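Long-range contacts in UPF0303 protein YBR137W (Saccharomyces cerevisiae, PDB 4CLC), which is of uncharacterised function, a cytoplasmic member of the UPF0303 family whose HbpS-like domain belongs to the GAF clan and which is found here in a ten-chain assembly: residues S32-Q37 with P142-T147; F40-Y45 with S162-F167; A95-H100 with F118-K123. One frame throughout, in Å; residues are numbered along the deposited sequence.

Interaction 1 (S32-Q37 with P142-T147); sequences STFTYQ and PYACLT
Phe34 and Tyr143 carry this contact between them, with Ala144 taking the far end of the phenylalanine ring, as tracing the Phe34 side chain outward makes clear. Its CB sits above one face of the Tyr143 ring, offset toward the rim, 3.9 Å from the ring centroid and 19° off the normal, which meets the geometry of a CH-pi contact; the nearest ring atom is Tyr143 CD2, 3.7 Å from Phe34 CB. Two bonds further on, Phe34 CD2 passes Tyr143 CB at 3.9 Å. The far end of the ring, CE2 and CZ, comes to rest on the methyl group of Ala144, with Phe34 CE2 3.7 Å from Ala144 CB. The two aromatic side chains thus run past each other in opposite directions. Their ring planes are only 20° apart, but the centroids are separated by 5.7 Å, so the rings barely overlap, and it is the CB of Phe34 that covers the tyrosine face.

Tyr143 has its CG anti to the carbonyl carbon (chi1 -86°), a rotation that carries its ring beneath Phe34 CB and its hydroxyl toward the backbone leading into Phe34. There Tyr143 OH lies 3.7 Å from Thr33 O, a spacing too long to count as a hydrogen bond. Thr33 OG1, the side-chain hydroxyl, is hydrogen-bonded to Asp38 OD2, which also accepts from Thr35 N, while Thr35 occupies the N-cap position of helix 36-53.

Tyr143 and Ala144 both face Ile134 and form a classic beta bulge near the start of strand 144-149. This strand runs between strands 131-136 and 60-64 of the sheet, and the loop from strand 30-31 into helix 36-53 packs, through Phe34, on the two bulged residues and on Leu65.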
# COMPACT_ATOMS: atom_id res chain seq x y z
N SER D 32 -34.71 13.07 -20.47
CA SER D 32 -34.89 14.48 -20.19
C SER D 32 -34.99 14.70 -18.70
O SER D 32 -35.07 15.85 -18.27
CB SER D 32 -36.13 15.02 -20.90
OG SER D 32 -35.89 15.22 -22.29
N THR D 33 -34.99 13.62 -17.92
CA THR D 33 -35.26 13.73 -16.48
C THR D 33 -34.32 12.99 -15.52
O THR D 33 -33.61 13.60 -14.73
CB THR D 33 -36.71 13.28 -16.15
OG1 THR D 33 -36.95 11.98 -16.70
CG2 THR D 33 -37.70 14.28 -16.70
N PHE D 34 -34.35 11.67 -15.53
CA PHE D 34 -33.61 10.92 -14.51
C PHE D 34 -33.84 11.31 -13.04
O PHE D 34 -32.99 11.96 -12.46
CB PHE D 34 -32.12 10.99 -14.75
CG PHE D 34 -31.43 9.76 -14.29
CD1 PHE D 34 -31.92 8.52 -14.67
CD2 PHE D 34 -30.32 9.83 -13.49
CE1 PHE D 34 -31.30 7.37 -14.27
CE2 PHE D 34 -29.69 8.68 -13.08
CZ PHE D 34 -30.18 7.45 -13.46
N THR D 35 -34.97 10.93 -12.46
CA THR D 35 -35.17 10.95 -11.00
C THR D 35 -34.77 9.64 -10.35
O THR D 35 -34.49 8.66 -11.04
CB THR D 35 -36.62 11.14 -10.65
OG1 THR D 35 -37.34 9.98 -11.11
CG2 THR D 35 -37.17 12.41 -11.28
N TYR D 36 -34.83 9.58 -9.02
CA TYR D 36 -34.60 8.30 -8.33
C TYR D 36 -35.56 7.22 -8.85
O TYR D 36 -35.26 6.01 -8.77
CB TYR D 36 -34.79 8.45 -6.82
CG TYR D 36 -36.26 8.44 -6.42
CD1 TYR D 36 -37.00 9.61 -6.42
CD2 TYR D 36 -36.92 7.25 -6.10
CE1 TYR D 36 -38.34 9.61 -6.09
CE2 TYR D 36 -38.28 7.25 -5.79
CZ TYR D 36 -38.98 8.44 -5.77
OH TYR D 36 -40.32 8.46 -5.46
N GLN D 37 -36.73 7.67 -9.31
CA GLN D 37 -37.79 6.78 -9.76
C GLN D 37 -37.53 6.36 -11.20
O GLN D 37 -37.74 5.19 -11.57
CB GLN D 37 -39.15 7.47 -9.63
CG GLN D 37 -40.33 6.54 -9.88
CD GLN D 37 -40.37 5.35 -8.92
OE1 GLN D 37 -40.02 5.46 -7.74
NE2 GLN D 37 -40.81 4.21 -9.44
N PRO D 142 -22.89 13.11 -18.90
CA PRO D 142 -23.84 12.03 -18.67
C PRO D 142 -24.50 12.07 -17.30
O PRO D 142 -23.85 12.44 -16.31
CB PRO D 142 -22.97 10.77 -18.81
CG PRO D 142 -21.61 11.22 -18.54
CD PRO D 142 -21.51 12.61 -19.06
N TYR D 143 -25.78 11.70 -17.26
CA TYR D 143 -26.52 11.52 -16.01
C TYR D 143 -25.88 10.42 -15.17
O TYR D 143 -25.66 10.58 -13.97
CB TYR D 143 -27.99 11.16 -16.28
CG TYR D 143 -28.92 12.32 -16.49
CD1 TYR D 143 -28.78 13.49 -15.77
CD2 TYR D 143 -29.97 12.25 -17.43
CE1 TYR D 143 -29.63 14.56 -15.96
CE2 TYR D 143 -30.82 13.32 -17.62
CZ TYR D 143 -30.64 14.47 -16.88
OH TYR D 143 -31.46 15.55 -17.04
N ALA D 144 -25.61 9.30 -15.81
CA ALA D 144 -25.28 8.08 -15.11
C ALA D 144 -24.67 7.10 -16.09
O ALA D 144 -24.32 7.46 -17.19
CB ALA D 144 -26.51 7.50 -14.46
N CYS D 145 -24.52 5.86 -15.66
CA CYS D 145 -24.04 4.82 -16.53
C CYS D 145 -24.88 3.56 -16.29
O CYS D 145 -25.13 3.17 -15.14
CB CYS D 145 -22.54 4.59 -16.30
SG CYS D 145 -21.79 3.21 -17.21
N LEU D 146 -25.33 2.95 -17.38
CA LEU D 146 -26.06 1.70 -17.32
C LEU D 146 -25.11 0.58 -17.69
O LEU D 146 -24.42 0.67 -18.69
CB LEU D 146 -27.26 1.76 -18.27
CG LEU D 146 -27.86 0.47 -18.82
CD1 LEU D 146 -28.36 -0.38 -17.69
CD2 LEU D 146 -28.98 0.84 -19.72
N THR D 147 -25.06 -0.48 -16.89
CA THR D 147 -24.10 -1.54 -17.12
C THR D 147 -24.74 -2.91 -16.99
O THR D 147 -25.33 -3.23 -15.95
CB THR D 147 -22.92 -1.48 -16.15
OG1 THR D 147 -22.26 -0.22 -16.25
CG2 THR D 147 -21.95 -2.58 -16.47

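Interaction 2 (F40-Y45 with S162-F167); sequences FDLGTY and SSLIAF
Phe167 packs with one face under Leu42 and its edge against Tyr45; these three side chains carry most of the first shell. On the Leu42 side, CB stands over the centre of the Phe167 ring, and CD1 lies 4.0 Å from the centroid, 26° off the normal, as a CH-pi contact. Tyr45 meets the same phenylalanine in a T-shaped pair, with the edge of Phe167 directed at the tyrosine face; the centroids are 5.5 Å apart and the planes are inclined at 63°. Tyr45 CE2 also reaches Phe167 CB at 3.7 Å.

Further along the tyrosine, Ser163 O lies in the ring plane at the edge, 3.4 Å from Tyr45 CE2, and Ala166 CB approaches the phenol end. Both Tyr45 and Phe167 hold CG anti to the backbone N, which extends each side chain into the space between the helices.

Those helices, 36-53 and 153-168, both belong to the HbpS-like, GAF-clan fold and pack side by side against the central sheet. Their local axes approach to 10.4 Å with N-to-C directions 131° apart, so they run roughly antiparallel and strongly inclined. Toward the sheet, Leu42 CD2 meets Leu164 CD1 at 3.9 Å, and both leucines touch Ile134 of strand 131-136.

Outward from this core, the hydroxyl of Ser163 donates to Met159 O within its own helix, and Asp41 OD1 accepts from Gln37 NE2. Val2 of the N-terminal segment packs on Tyr45.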
# COMPACT_ATOMS: atom_id res chain seq x y z
N PHE D 40 -35.39 3.53 -11.06
CA PHE D 40 -36.00 2.27 -10.69
C PHE D 40 -36.86 1.75 -11.84
O PHE D 40 -36.89 0.54 -12.13
CB PHE D 40 -36.83 2.41 -9.42
CG PHE D 40 -37.45 1.12 -8.98
CD1 PHE D 40 -36.68 0.13 -8.38
CD2 PHE D 40 -38.81 0.88 -9.17
CE1 PHE D 40 -37.24 -1.06 -7.98
CE2 PHE D 40 -39.38 -0.31 -8.78
CZ PHE D 40 -38.59 -1.28 -8.17
N ASP D 41 -37.56 2.67 -12.49
CA ASP D 41 -38.36 2.30 -13.63
C ASP D 41 -37.45 1.74 -14.70
O ASP D 41 -37.66 0.61 -15.16
CB ASP D 41 -39.17 3.50 -14.14
CG ASP D 41 -40.24 3.93 -13.15
OD1 ASP D 41 -40.68 3.06 -12.35
OD2 ASP D 41 -40.65 5.12 -13.17
N LEU D 42 -36.41 2.49 -15.06
CA LEU D 42 -35.48 2.05 -16.10
C LEU D 42 -34.85 0.69 -15.79
O LEU D 42 -34.75 -0.16 -16.67
CB LEU D 42 -34.38 3.08 -16.32
CG LEU D 42 -33.26 2.54 -17.21
CD1 LEU D 42 -33.78 2.32 -18.61
CD2 LEU D 42 -32.07 3.48 -17.22
N GLY D 43 -34.44 0.48 -14.55
CA GLY D 43 -33.82 -0.77 -14.18
C GLY D 43 -34.74 -1.98 -14.27
O GLY D 43 -34.30 -3.07 -14.65
N THR D 44 -36.01 -1.82 -13.91
CA THR D 44 -36.91 -2.97 -13.90
C THR D 44 -37.36 -3.23 -15.33
O THR D 44 -37.55 -4.37 -15.75
CB THR D 44 -38.14 -2.78 -12.95
OG1 THR D 44 -38.80 -1.54 -13.22
CG2 THR D 44 -37.69 -2.79 -11.51
N TYR D 45 -37.49 -2.15 -16.09
CA TYR D 45 -37.76 -2.23 -17.52
C TYR D 45 -36.75 -3.15 -18.22
O TYR D 45 -37.13 -4.15 -18.85
CB TYR D 45 -37.69 -0.82 -18.10
CG TYR D 45 -38.01 -0.72 -19.57
CD1 TYR D 45 -39.30 -0.95 -20.03
CD2 TYR D 45 -37.04 -0.35 -20.49
CE1 TYR D 45 -39.61 -0.82 -21.38
CE2 TYR D 45 -37.33 -0.22 -21.84
CZ TYR D 45 -38.62 -0.46 -22.28
OH TYR D 45 -38.93 -0.34 -23.61
N SER D 162 -30.38 -0.59 -26.70
CA SER D 162 -31.70 -0.74 -27.28
C SER D 162 -32.75 -0.32 -26.26
O SER D 162 -33.60 0.55 -26.54
CB SER D 162 -31.94 -2.18 -27.70
OG SER D 162 -30.72 -2.80 -28.08
N SER D 163 -32.68 -0.94 -25.09
CA SER D 163 -33.66 -0.72 -24.03
C SER D 163 -33.49 0.67 -23.43
O SER D 163 -34.44 1.24 -22.91
CB SER D 163 -33.54 -1.78 -22.94
OG SER D 163 -32.24 -1.82 -22.42
N LEU D 164 -32.29 1.21 -23.53
CA LEU D 164 -32.06 2.57 -23.09
C LEU D 164 -32.78 3.55 -24.03
O LEU D 164 -33.44 4.48 -23.57
CB LEU D 164 -30.56 2.83 -23.06
CG LEU D 164 -29.98 3.93 -22.20
CD1 LEU D 164 -30.62 3.91 -20.82
CD2 LEU D 164 -28.52 3.61 -22.12
N ILE D 165 -32.66 3.31 -25.34
CA ILE D 165 -33.35 4.11 -26.37
C ILE D 165 -34.87 3.82 -26.40
O ILE D 165 -35.68 4.74 -26.56
CB ILE D 165 -32.77 3.84 -27.78
CG1 ILE D 165 -31.38 4.46 -27.91
CG2 ILE D 165 -33.68 4.40 -28.86
CD1 ILE D 165 -30.90 4.54 -29.34
N ALA D 166 -35.24 2.56 -26.24
CA ALA D 166 -36.65 2.21 -26.09
C ALA D 166 -37.29 2.94 -24.91
O ALA D 166 -38.35 3.56 -25.07
CB ALA D 166 -36.80 0.72 -25.91
N PHE D 167 -36.65 2.89 -23.74
CA PHE D 167 -37.16 3.56 -22.54
C PHE D 167 -37.26 5.06 -22.75
O PHE D 167 -38.24 5.70 -22.36
CB PHE D 167 -36.26 3.27 -21.34
CG PHE D 167 -36.77 3.86 -20.05
CD1 PHE D 167 -36.43 5.15 -19.68
CD2 PHE D 167 -37.59 3.12 -19.20
CE1 PHE D 167 -36.90 5.69 -18.50
CE2 PHE D 167 -38.06 3.66 -18.01
CZ PHE D 167 -37.71 4.94 -17.66

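Interaction 3 (A95-H100 with F118-K123); sequences ALRFGH and FFVDSK
This is a buried, mostly apolar contact, with an arginine laid against it, between the C-terminal end of helix 84-98 and the loop that follows helix 114-117. Phe98 CZ meets Phe118 CB at 3.8 Å and, near the plane of its own ring, Val120 CG1 at 4.0 Å. The two phenylalanine rings are oblique, with centroids 5.3 Å apart and planes at 61°, which fits neither a stack nor an edge-to-face pair.

Arg97 reaches the loop with a fully extended chain that lays one face of its guanidinium over Val120 CG1, 3.4 Å from Arg97 NH1. Its polar atoms look outside the two segments: NH1 bonds Tyr125 OH, while NE forms a salt bridge with an acidic side chain of a neighbouring subunit. An alanine in place of Phe98 would probably open a gap beside Phe118 CB and Val120 CG1, leaving both without the ring that packs on them.

Phe127 continues the aromatic layer beyond Phe118, with nearly parallel rings. The chemistry is therefore divided: apolar groups join helix to loop, whereas the buried arginine offers the loop a flat face and directs its charge partly into the subunit interface.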
# COMPACT_ATOMS: atom_id res chain seq x y z
N ALA D 95 -16.17 3.06 -19.07
CA ALA D 95 -17.16 3.96 -19.66
C ALA D 95 -17.18 5.38 -19.08
O ALA D 95 -17.21 6.34 -19.85
CB ALA D 95 -18.53 3.36 -19.53
N LEU D 96 -17.15 5.52 -17.75
CA LEU D 96 -17.25 6.86 -17.13
C LEU D 96 -15.99 7.67 -17.36
O LEU D 96 -16.02 8.91 -17.47
CB LEU D 96 -17.54 6.74 -15.63
CG LEU D 96 -18.97 6.38 -15.23
CD1 LEU D 96 -19.02 5.83 -13.80
CD2 LEU D 96 -19.93 7.56 -15.41
N ARG D 97 -14.87 6.97 -17.45
CA ARG D 97 -13.59 7.64 -17.65
C ARG D 97 -13.43 8.15 -19.07
O ARG D 97 -12.99 9.29 -19.29
CB ARG D 97 -12.44 6.69 -17.33
CG ARG D 97 -11.11 7.26 -17.73
CD ARG D 97 -9.96 6.41 -17.25
NE ARG D 97 -8.69 6.96 -17.71
CZ ARG D 97 -7.50 6.58 -17.25
NH1 ARG D 97 -7.43 5.65 -16.30
NH2 ARG D 97 -6.40 7.13 -17.73
N PHE D 98 -13.75 7.30 -20.04
CA PHE D 98 -13.41 7.61 -21.42
C PHE D 98 -14.51 8.32 -22.19
O PHE D 98 -14.24 8.89 -23.25
CB PHE D 98 -12.99 6.33 -22.12
CG PHE D 98 -11.67 5.79 -21.64
CD1 PHE D 98 -10.47 6.34 -22.07
CD2 PHE D 98 -11.62 4.72 -20.75
CE1 PHE D 98 -9.26 5.84 -21.62
CE2 PHE D 98 -10.42 4.22 -20.31
CZ PHE D 98 -9.23 4.78 -20.74
N GLY D 99 -15.72 8.34 -21.64
CA GLY D 99 -16.84 9.01 -22.28
C GLY D 99 -17.54 8.25 -23.40
O GLY D 99 -18.30 8.84 -24.17
N HIS D 100 -17.29 6.95 -23.51
CA HIS D 100 -17.99 6.12 -24.50
C HIS D 100 -18.34 4.75 -23.93
O HIS D 100 -17.84 4.38 -22.87
CB HIS D 100 -17.16 5.95 -25.78
CG HIS D 100 -16.88 7.23 -26.51
ND1 HIS D 100 -15.64 7.82 -26.52
CD2 HIS D 100 -17.69 8.02 -27.26
CE1 HIS D 100 -15.69 8.92 -27.25
NE2 HIS D 100 -16.91 9.07 -27.70
N PHE D 118 -4.32 2.58 -23.82
CA PHE D 118 -4.86 3.65 -22.97
C PHE D 118 -4.09 3.93 -21.68
O PHE D 118 -4.40 4.90 -20.96
CB PHE D 118 -6.32 3.34 -22.67
CG PHE D 118 -7.10 3.07 -23.90
CD1 PHE D 118 -7.41 4.10 -24.77
CD2 PHE D 118 -7.47 1.78 -24.22
CE1 PHE D 118 -8.11 3.85 -25.93
CE2 PHE D 118 -8.17 1.53 -25.37
CZ PHE D 118 -8.49 2.56 -26.23
N PHE D 119 -3.08 3.08 -21.43
CA PHE D 119 -2.26 3.13 -20.22
C PHE D 119 -3.06 2.97 -18.94
O PHE D 119 -3.06 3.87 -18.08
CB PHE D 119 -1.46 4.43 -20.20
CG PHE D 119 -0.65 4.61 -21.44
CD1 PHE D 119 0.60 4.00 -21.56
CD2 PHE D 119 -1.16 5.34 -22.51
CE1 PHE D 119 1.32 4.13 -22.71
CE2 PHE D 119 -0.42 5.49 -23.67
CZ PHE D 119 0.82 4.88 -23.77
N VAL D 120 -3.71 1.80 -18.83
CA VAL D 120 -4.64 1.45 -17.75
C VAL D 120 -4.48 -0.02 -17.37
O VAL D 120 -4.06 -0.84 -18.18
CB VAL D 120 -6.10 1.69 -18.16
CG1 VAL D 120 -6.35 3.15 -18.41
CG2 VAL D 120 -6.42 0.91 -19.40
N ASP D 121 -4.83 -0.36 -16.12
CA ASP D 121 -4.57 -1.67 -15.52
C ASP D 121 -5.27 -2.87 -16.16
O ASP D 121 -4.68 -3.95 -16.24
CB ASP D 121 -4.98 -1.62 -14.06
CG ASP D 121 -4.37 -2.72 -13.23
OD1 ASP D 121 -4.29 -3.87 -13.70
OD2 ASP D 121 -3.97 -2.41 -12.09
N SER D 122 -6.53 -2.73 -16.51
CA SER D 122 -7.33 -3.83 -17.09
C SER D 122 -7.71 -4.89 -16.06
O SER D 122 -8.71 -5.58 -16.26
CB SER D 122 -6.62 -4.52 -18.29
OG SER D 122 -5.91 -5.71 -17.94
N LYS D 123 -7.02 -4.98 -14.92
CA LYS D 123 -7.61 -5.71 -13.80
C LYS D 123 -8.69 -4.80 -13.24
O LYS D 123 -9.58 -5.24 -12.52
CB LYS D 123 -6.59 -6.08 -12.71
CG LYS D 123 -5.92 -7.46 -12.90
CD LYS D 123 -4.80 -7.37 -13.92
CE LYS D 123 -4.63 -8.67 -14.73
NZ LYS D 123 -3.61 -8.52 -15.82

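Overall arrangement
The three contacts spread across one alpha-beta domain built on a mixed sheet. Interactions 1 and 2 share helix 36-53 and have centres about 10 Å apart; they touch where Leu146 CD2 meets Leu164 CD1 at 3.6 Å. Along the chain the order is 32-37, 40-45, 142-147, 162-167, so their segments interleave. Interaction 3 is nested inside both loops. Its centre is about 21 Å from that of interaction 1, yet Cys145 SG packs on Ala95 CB at 4.0 Å. From interaction 2 it is separated by about 25 Å between centres, across the middle of the chain. Strand 144-149 thus links helices packed on its two sides, consistent with a GAF-like layered fold.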